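PDB 1O9R: agrobacterium tumefaciens DPS from Agrobacterium tumefaciens, which protects DNA from oxidative damage without binding it, by oxidising intracellular ferrous iron with hydrogen peroxide and storing it as a ferric mineral inside a hollow dodecamer. Local coordinates for residues V29-L34 against S89-K94; L34-A39 against E112-V117; D108-R113 against W152-H157. All coordinates share one frame; numbering follows the deposited sequence.

Contact 1: residues V29-L34 against S89-K94; sequences VIDLAL and STTKLK
D31, a buried carboxylate on helix 12-42, meets the loop that follows helix 84-90 through a hydroxyl and two waters. T91 OG1 donates to D31 OD2 at 2.6 Å, and OD2 receives it on its anti lone pair, the one turned away from OD1. The same OG1 accepts from L93 N at 3.1 Å with a nearly straight bond (172°), which closes an ST turn. With chi1 at -178° the hydroxyl points away from its own backbone N, a setting in which it meets both the aspartate and L93 N. One water lies in hydrogen-bonding reach of D31 OD2 and L93 O, the other of D31 OD1 and K94 O, so that both carboxylate oxygens have partners, which would limit its rotation. Within the ferritin-like four-helix bundle, this ties the connection between helix 48-75 and helix 103-130, which carries the short helix 84-90, to the first long helix. L93 slides past D31 in the reverse direction, its CB 3.4 Å from D31 OD2, and its CD1 lies 4.0 Å from L32 CD1, where the two leucines cross at about a right angle. Beyond them, L32 also packs on R113, Y114 and V117, while L84 of a second subunit packs against D31 and T91.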
loop_
_atom_site.group_PDB
_atom_site.type_symbol
_atom_site.label_atom_id
_atom_site.label_comp_id
_atom_site.label_asym_id
_atom_site.label_seq_id
_atom_site.Cartn_x
_atom_site.Cartn_y
_atom_site.Cartn_z
ATOM N N VAL A 29 8.328 28.773 14.463
ATOM C CA VAL A 29 8.247 27.367 13.994
ATOM C C VAL A 29 8.865 27.288 12.607
ATOM O O VAL A 29 9.620 26.321 12.335
ATOM C CB VAL A 29 6.749 26.977 13.919
ATOM C CG1 VAL A 29 6.555 25.672 13.111
ATOM C CG2 VAL A 29 6.144 26.798 15.334
ATOM N N ILE A 30 8.627 28.252 11.711
ATOM C CA ILE A 30 9.315 28.214 10.417
ATOM C C ILE A 30 10.823 28.317 10.598
ATOM O O ILE A 30 11.622 27.604 9.945
ATOM C CB ILE A 30 8.813 29.312 9.481
ATOM C CG1 ILE A 30 7.331 29.057 9.115
ATOM C CG2 ILE A 30 9.653 29.455 8.212
ATOM C CD1 ILE A 30 6.595 30.231 8.457
ATOM N N ASP A 31 11.293 29.260 11.451
ATOM C CA ASP A 31 12.764 29.364 11.669
ATOM C C ASP A 31 13.277 28.039 12.179
ATOM O O ASP A 31 14.317 27.541 11.717
ATOM C CB ASP A 31 12.953 30.550 12.638
ATOM C CG ASP A 31 14.405 30.876 12.923
ATOM O OD1 ASP A 31 15.354 30.209 12.482
ATOM O OD2 ASP A 31 14.680 31.868 13.621
ATOM N N LEU A 32 12.578 27.407 13.147
ATOM C CA LEU A 32 13.053 26.124 13.651
ATOM C C LEU A 32 13.084 25.057 12.557
ATOM O O LEU A 32 13.987 24.225 12.591
ATOM C CB LEU A 32 12.143 25.671 14.835
ATOM C CG LEU A 32 12.758 24.524 15.660
ATOM C CD1 LEU A 32 13.977 25.095 16.413
ATOM C CD2 LEU A 32 11.751 24.022 16.676
ATOM N N ALA A 33 12.120 25.124 11.622
ATOM C CA ALA A 33 12.167 24.143 10.519
ATOM C C ALA A 33 13.435 24.374 9.708
ATOM O O ALA A 33 14.086 23.392 9.294
ATOM C CB ALA A 33 10.923 24.324 9.648
ATOM N N LEU A 34 13.826 25.635 9.434
ATOM C CA LEU A 34 15.059 25.888 8.666
ATOM C C LEU A 34 16.271 25.470 9.475
ATOM O O LEU A 34 17.211 24.884 8.885
ATOM C CB LEU A 34 15.173 27.400 8.348
ATOM C CG LEU A 34 14.039 27.926 7.458
ATOM C CD1 LEU A 34 14.230 29.441 7.234
ATOM C CD2 LEU A 34 13.964 27.208 6.116
ATOM N N SER A 89 11.575 39.209 10.801
ATOM C CA SER A 89 11.184 40.278 11.774
ATOM C C SER A 89 10.555 39.723 13.016
ATOM O O SER A 89 10.463 40.442 14.035
ATOM C CB SER A 89 10.309 41.309 11.056
ATOM O OG SER A 89 9.034 40.741 10.776
ATOM N N THR A 90 10.057 38.477 13.038
ATOM C CA THR A 90 9.220 37.980 14.130
ATOM C C THR A 90 9.734 36.820 14.919
ATOM O O THR A 90 9.321 36.607 16.059
ATOM C CB THR A 90 7.843 37.662 13.493
ATOM O OG1 THR A 90 7.358 38.823 12.756
ATOM C CG2 THR A 90 6.792 37.308 14.550
ATOM N N THR A 91 10.719 36.118 14.350
ATOM C CA THR A 91 11.288 34.976 15.074
ATOM C C THR A 91 11.878 35.350 16.423
ATOM O O THR A 91 12.418 36.455 16.532
ATOM C CB THR A 91 12.334 34.206 14.228
ATOM O OG1 THR A 91 12.789 33.095 14.986
ATOM C CG2 THR A 91 13.529 35.137 13.877
ATOM N N LYS A 92 11.786 34.447 17.391
ATOM C CA LYS A 92 12.410 34.651 18.704
ATOM C C LYS A 92 13.709 33.875 18.816
ATOM O O LYS A 92 14.374 33.949 19.887
ATOM C CB LYS A 92 11.490 34.240 19.865
ATOM C CG LYS A 92 10.243 35.103 19.968
ATOM C CD LYS A 92 10.385 36.546 19.645
ATOM C CE LYS A 92 11.279 37.481 20.387
ATOM N NZ LYS A 92 11.128 38.902 19.915
ATOM N N LEU A 93 14.136 33.160 17.754
ATOM C CA LEU A 93 15.325 32.358 17.860
ATOM C C LEU A 93 16.587 33.114 17.457
ATOM O O LEU A 93 16.546 33.906 16.533
ATOM C CB LEU A 93 15.209 31.117 16.929
ATOM C CG LEU A 93 13.910 30.340 17.178
ATOM C CD1 LEU A 93 14.030 29.109 16.281
ATOM C CD2 LEU A 93 13.768 29.921 18.641
ATOM N N LYS A 94 17.646 32.829 18.198
ATOM C CA LYS A 94 18.921 33.440 17.801
ATOM C C LYS A 94 19.433 32.716 16.546
ATOM O O LYS A 94 19.216 31.505 16.380
ATOM C CB LYS A 94 19.947 33.133 18.891
ATOM C CG LYS A 94 19.792 32.183 19.992
ATOM C CD LYS A 94 19.098 30.834 19.889
ATOM C CE LYS A 94 17.648 30.922 20.302
ATOM N NZ LYS A 94 16.652 30.068 19.679
HETATM O O HOH W 1 17.148 32.999 13.870
HETATM O O HOH W 2 17.472 30.063 14.469
#

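Contact 2: residues L34-A39 against E112-V117; sequences LVTKQA and ERYGEV
T36 and Y114 supply the close part of this meeting between helix 12-42 and helix 103-130. The phenol hydroxyl donates to the threonine hydroxyl, Y114 OH lying 2.8 Å from T36 OG1, which sits at the edge of the ring and near its plane. T36 OG1 is anti to the carbonyl carbon and beside its own backbone N (chi1 -62°), a setting in which it also bonds to L32 O one turn earlier in its helix. The other branch, T36 CG2, also lies against the phenol oxygen, 3.6 Å from Y114 OH, and the two side chains cross at about a right angle. Spacing is wider beside this bond. V35 CG1 and CG2 each lie 4.2 Å from R113 CD, the arginine's extended chain passing at a right angle to the valine, and the nearest CA atoms, those of V35 and R113, are 8.6 Å apart. This looser side is no solvent channel, since all four touching residues are buried: Y96 packs on V35, and the guanidinium of R113 runs on to the loop, where NE bonds to K94 O. Y114 in turn meets the ring of F58 on helix 48-75, and T36 packs on L55 and L62 of that helix, so the contact is part of the core of the ferritin-like four-helix bundle. The chemistry implies a short chain of hydrogen bonds, Y114 OH to T36 OG1 and T36 OG1 to L32 O, which gives both buried hydroxyls partners.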
loop_
_atom_site.group_PDB
_atom_site.type_symbol
_atom_site.label_atom_id
_atom_site.label_comp_id
_atom_site.label_asym_id
_atom_site.label_seq_id
_atom_site.Cartn_x
_atom_site.Cartn_y
_atom_site.Cartn_z
ATOM N N LEU A 34 13.826 25.635 9.434
ATOM C CA LEU A 34 15.059 25.888 8.666
ATOM C C LEU A 34 16.271 25.470 9.475
ATOM O O LEU A 34 17.211 24.884 8.885
ATOM C CB LEU A 34 15.173 27.400 8.348
ATOM C CG LEU A 34 14.039 27.926 7.458
ATOM C CD1 LEU A 34 14.230 29.441 7.234
ATOM C CD2 LEU A 34 13.964 27.208 6.116
ATOM N N VAL A 35 16.269 25.720 10.781
ATOM C CA VAL A 35 17.365 25.312 11.643
ATOM C C VAL A 35 17.588 23.815 11.597
ATOM O O VAL A 35 18.712 23.297 11.616
ATOM C CB VAL A 35 16.982 25.760 13.097
ATOM C CG1 VAL A 35 17.686 24.954 14.109
ATOM C CG2 VAL A 35 17.313 27.265 13.241
ATOM N N THR A 36 16.473 23.053 11.621
ATOM C CA THR A 36 16.541 21.606 11.664
ATOM C C THR A 36 17.281 21.037 10.453
ATOM O O THR A 36 18.126 20.149 10.646
ATOM C CB THR A 36 15.101 21.073 11.766
ATOM O OG1 THR A 36 14.529 21.563 13.020
ATOM C CG2 THR A 36 15.030 19.573 11.829
ATOM N N LYS A 37 16.959 21.566 9.269
ATOM C CA LYS A 37 17.655 21.106 8.071
ATOM C C LYS A 37 19.102 21.630 8.043
ATOM O O LYS A 37 20.007 20.894 7.660
ATOM C CB LYS A 37 16.908 21.528 6.811
ATOM C CG LYS A 37 15.702 20.632 6.481
ATOM C CD LYS A 37 16.214 19.304 5.857
ATOM C CE LYS A 37 14.990 18.464 5.437
ATOM N NZ LYS A 37 15.564 17.251 4.723
ATOM N N GLN A 38 19.348 22.867 8.522
ATOM C CA GLN A 38 20.716 23.412 8.570
ATOM C C GLN A 38 21.599 22.466 9.358
ATOM O O GLN A 38 22.739 22.127 8.960
ATOM C CB GLN A 38 20.627 24.824 9.188
ATOM C CG GLN A 38 22.065 25.392 9.423
ATOM C CD GLN A 38 22.740 25.707 8.126
ATOM O OE1 GLN A 38 24.016 25.746 8.111
ATOM N NE2 GLN A 38 22.100 25.923 7.053
ATOM N N ALA A 39 21.134 21.984 10.522
ATOM C CA ALA A 39 21.927 21.070 11.343
ATOM C C ALA A 39 22.035 19.733 10.674
ATOM O O ALA A 39 23.142 19.170 10.537
ATOM C CB ALA A 39 21.209 20.912 12.692
ATOM N N GLU A 112 18.616 24.220 22.509
ATOM C CA GLU A 112 18.214 25.555 22.942
ATOM C C GLU A 112 16.991 26.055 22.175
ATOM O O GLU A 112 16.098 26.661 22.772
ATOM C CB GLU A 112 19.378 26.554 22.801
ATOM C CG GLU A 112 20.512 26.335 23.792
ATOM C CD GLU A 112 21.566 27.444 23.742
ATOM O OE1 GLU A 112 21.479 28.414 22.932
ATOM O OE2 GLU A 112 22.488 27.295 24.584
ATOM N N ARG A 113 16.996 25.818 20.865
ATOM C CA ARG A 113 15.921 26.393 20.011
ATOM C C ARG A 113 14.655 25.585 20.180
ATOM O O ARG A 113 13.567 26.162 20.145
ATOM C CB ARG A 113 16.452 26.575 18.575
ATOM C CG ARG A 113 17.530 27.694 18.570
ATOM C CD ARG A 113 18.337 27.636 17.268
ATOM N NE ARG A 113 19.340 28.733 17.268
ATOM C CZ ARG A 113 20.479 28.663 17.951
ATOM N NH1 ARG A 113 20.842 27.658 18.698
ATOM N NH2 ARG A 113 21.352 29.728 17.924
ATOM N N TYR A 114 14.780 24.264 20.154
ATOM C CA TYR A 114 13.599 23.444 20.384
ATOM C C TYR A 114 12.982 23.720 21.746
ATOM O O TYR A 114 11.752 23.762 21.880
ATOM C CB TYR A 114 13.941 21.915 20.290
ATOM C CG TYR A 114 13.782 21.410 18.856
ATOM C CD1 TYR A 114 12.686 20.584 18.569
ATOM C CD2 TYR A 114 14.720 21.689 17.902
ATOM C CE1 TYR A 114 12.583 20.113 17.230
ATOM C CE2 TYR A 114 14.603 21.264 16.589
ATOM C CZ TYR A 114 13.510 20.469 16.314
ATOM O OH TYR A 114 13.338 20.033 14.990
ATOM N N GLY A 115 13.806 23.943 22.798
ATOM C CA GLY A 115 13.276 24.297 24.108
ATOM C C GLY A 115 12.487 25.613 24.072
ATOM O O GLY A 115 11.388 25.712 24.605
ATOM N N GLU A 116 13.090 26.598 23.364
ATOM C CA GLU A 116 12.367 27.887 23.283
ATOM C C GLU A 116 11.035 27.771 22.564
ATOM O O GLU A 116 9.985 28.276 23.019
ATOM C CB GLU A 116 13.269 28.950 22.617
ATOM C CG GLU A 116 14.411 29.272 23.586
ATOM C CD GLU A 116 15.525 30.041 22.949
ATOM O OE1 GLU A 116 16.434 30.529 23.670
ATOM O OE2 GLU A 116 15.520 30.146 21.708
ATOM N N VAL A 117 11.007 27.021 21.455
ATOM C CA VAL A 117 9.733 26.888 20.728
ATOM C C VAL A 117 8.756 25.980 21.491
ATOM O O VAL A 117 7.566 26.334 21.575
ATOM C CB VAL A 117 10.016 26.298 19.337
ATOM C CG1 VAL A 117 8.666 26.118 18.584
ATOM C CG2 VAL A 117 10.898 27.280 18.551
#

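Contact 3: residues D108-R113 against W152-H157; sequences DALIER and WFLEAH
I111 presses its side chain against L154 and E155 where helix 103-130 and helix 134-156 run roughly antiparallel, their local axes 9.5 Å apart at closest approach and 147° between directions. From I111 CB the chain forks. CG2, anti to the backbone N, turns to E155, meeting its CG at 3.9 Å and its OE1 at 3.7 Å. CG1, beside the backbone N (chi1 -73°), lies 3.6 Å from L154 CB as the two side chains slide past each other in opposite directions. At the tip, CD1 rests on the backbone of the other helix, 3.9 Å from L154 O and equally far from E155 CA. One branched side chain thus fits against both a leucine and the aliphatic part of a glutamate. L154 completes the apolar seam by placing CD1 4.1 Å from L110 CB. The carboxylate of E155 has its polar partners in a neighbouring, fourth subunit, where T6 OG1 bonds to OE2 and the backbone N of K7 to OE1, and K7 there also packs on I111. This is helix-to-helix packing within the four-helix bundle of the ferritin-like fold. On its inner side L110 reaches V35 and A39 of helix 12-42 and L55 of helix 48-75, while L154 touches F58 of helix 48-75, so all four long helices come together around the seam.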
loop_
_atom_site.group_PDB
_atom_site.type_symbol
_atom_site.label_atom_id
_atom_site.label_comp_id
_atom_site.label_asym_id
_atom_site.label_seq_id
_atom_site.Cartn_x
_atom_site.Cartn_y
_atom_site.Cartn_z
ATOM N N ASP A 108 23.445 20.641 21.091
ATOM C CA ASP A 108 23.169 21.708 22.089
ATOM C C ASP A 108 22.472 22.887 21.459
ATOM O O ASP A 108 21.591 23.476 22.106
ATOM C CB ASP A 108 24.562 22.162 22.641
ATOM C CG ASP A 108 25.150 21.191 23.628
ATOM O OD1 ASP A 108 26.415 21.261 23.769
ATOM O OD2 ASP A 108 24.451 20.393 24.281
ATOM N N ALA A 109 22.798 23.272 20.230
ATOM C CA ALA A 109 22.185 24.389 19.536
ATOM C C ALA A 109 20.681 24.118 19.230
ATOM O O ALA A 109 19.820 24.987 19.379
ATOM C CB ALA A 109 22.984 24.767 18.280
ATOM N N LEU A 110 20.456 22.855 18.847
ATOM C CA LEU A 110 19.065 22.456 18.589
ATOM C C LEU A 110 18.261 22.415 19.888
ATOM O O LEU A 110 17.103 22.838 19.894
ATOM C CB LEU A 110 19.065 21.050 17.938
ATOM C CG LEU A 110 19.561 21.018 16.497
ATOM C CD1 LEU A 110 19.905 19.591 16.123
ATOM C CD2 LEU A 110 18.521 21.626 15.549
ATOM N N ILE A 111 18.845 21.892 20.949
ATOM C CA ILE A 111 18.123 21.815 22.242
ATOM C C ILE A 111 17.712 23.212 22.705
ATOM O O ILE A 111 16.612 23.433 23.164
ATOM C CB ILE A 111 18.974 21.115 23.289
ATOM C CG1 ILE A 111 19.026 19.599 22.977
ATOM C CG2 ILE A 111 18.450 21.345 24.722
ATOM C CD1 ILE A 111 20.162 18.847 23.648
ATOM N N GLU A 112 18.616 24.220 22.509
ATOM C CA GLU A 112 18.214 25.555 22.942
ATOM C C GLU A 112 16.991 26.055 22.175
ATOM O O GLU A 112 16.098 26.661 22.772
ATOM C CB GLU A 112 19.378 26.554 22.801
ATOM C CG GLU A 112 20.512 26.335 23.792
ATOM C CD GLU A 112 21.566 27.444 23.742
ATOM O OE1 GLU A 112 21.479 28.414 22.932
ATOM O OE2 GLU A 112 22.488 27.295 24.584
ATOM N N ARG A 113 16.996 25.818 20.865
ATOM C CA ARG A 113 15.921 26.393 20.011
ATOM C C ARG A 113 14.655 25.585 20.180
ATOM O O ARG A 113 13.567 26.162 20.145
ATOM C CB ARG A 113 16.452 26.575 18.575
ATOM C CG ARG A 113 17.530 27.694 18.570
ATOM C CD ARG A 113 18.337 27.636 17.268
ATOM N NE ARG A 113 19.340 28.733 17.268
ATOM C CZ ARG A 113 20.479 28.663 17.951
ATOM N NH1 ARG A 113 20.842 27.658 18.698
ATOM N NH2 ARG A 113 21.352 29.728 17.924
ATOM N N TRP A 152 12.692 16.027 24.141
ATOM C CA TRP A 152 13.208 14.897 24.928
ATOM C C TRP A 152 14.098 14.038 24.035
ATOM O O TRP A 152 15.197 13.681 24.490
ATOM C CB TRP A 152 12.034 14.081 25.470
ATOM C CG TRP A 152 12.345 12.661 25.800
ATOM C CD1 TRP A 152 13.415 12.218 26.571
ATOM C CD2 TRP A 152 11.673 11.500 25.388
ATOM N NE1 TRP A 152 13.424 10.830 26.641
ATOM C CE2 TRP A 152 12.343 10.372 25.939
ATOM C CE3 TRP A 152 10.516 11.290 24.610
ATOM C CZ2 TRP A 152 11.935 9.066 25.710
ATOM C CZ3 TRP A 152 10.110 9.978 24.418
ATOM C CH2 TRP A 152 10.820 8.870 24.956
ATOM N N PHE A 153 13.721 13.742 22.819
ATOM C CA PHE A 153 14.633 12.931 21.970
ATOM C C PHE A 153 15.987 13.604 21.813
ATOM O O PHE A 153 17.026 12.890 21.888
ATOM C CB PHE A 153 13.987 12.748 20.585
ATOM C CG PHE A 153 13.011 11.609 20.474
ATOM C CD1 PHE A 153 12.502 11.307 19.209
ATOM C CD2 PHE A 153 12.512 10.871 21.514
ATOM C CE1 PHE A 153 11.657 10.223 18.975
ATOM C CE2 PHE A 153 11.660 9.799 21.346
ATOM C CZ PHE A 153 11.215 9.477 20.079
ATOM N N LEU A 154 16.040 14.911 21.627
ATOM C CA LEU A 154 17.328 15.607 21.548
ATOM C C LEU A 154 18.113 15.536 22.855
ATOM O O LEU A 154 19.287 15.141 22.895
ATOM C CB LEU A 154 17.130 17.075 21.152
ATOM C CG LEU A 154 16.564 17.279 19.728
ATOM C CD1 LEU A 154 16.100 18.715 19.560
ATOM C CD2 LEU A 154 17.671 16.933 18.693
ATOM N N GLU A 155 17.411 15.877 23.946
ATOM C CA GLU A 155 18.108 15.928 25.248
ATOM C C GLU A 155 18.541 14.542 25.691
ATOM O O GLU A 155 19.639 14.421 26.360
ATOM C CB GLU A 155 17.144 16.530 26.295
ATOM C CG GLU A 155 16.966 18.017 26.085
ATOM C CD GLU A 155 16.015 18.657 27.094
ATOM O OE1 GLU A 155 16.292 19.854 27.389
ATOM O OE2 GLU A 155 15.069 18.017 27.580
ATOM N N ALA A 156 17.830 13.487 25.335
ATOM C CA ALA A 156 18.213 12.160 25.727
ATOM C C ALA A 156 19.529 11.685 25.083
ATOM O O ALA A 156 20.146 10.777 25.641
ATOM C CB ALA A 156 17.137 11.115 25.456
ATOM N N HIS A 157 19.998 12.392 24.077
ATOM C CA HIS A 157 21.299 12.066 23.488
ATOM C C HIS A 157 22.424 12.698 24.306
ATOM O O HIS A 157 23.555 12.217 24.125
ATOM C CB HIS A 157 21.396 12.626 22.062
ATOM C CG HIS A 157 20.675 11.843 21.012
ATOM N ND1 HIS A 157 19.331 12.009 20.697
ATOM C CD2 HIS A 157 21.137 10.855 20.192
ATOM C CE1 HIS A 157 19.014 11.120 19.755
ATOM N NE2 HIS A 157 20.086 10.415 19.409
#

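How the contacts relate
All three contacts lie within one ferritin-like domain and together link three of its four long helices, 12-42, 103-130 and 134-156, and the loop after helix 84-90. Contacts 1 and 2 have centres about 8 Å apart, both use helix 12-42 and share L34; the centres of contacts 2 and 3 lie about 9 Å apart, both on helix 103-130, sharing E112 and R113. Contacts 1 and 3, centres about 16 Å apart, follow one another in the chain, whereas the segments of contacts 1 and 2 alternate. Y114 of contact 2 packs directly on L154 of contact 3. Contacts 1 and 2 both touch a second subunit and contact 3 two others, linking the bundle core to the interfaces of the dodecameric shell.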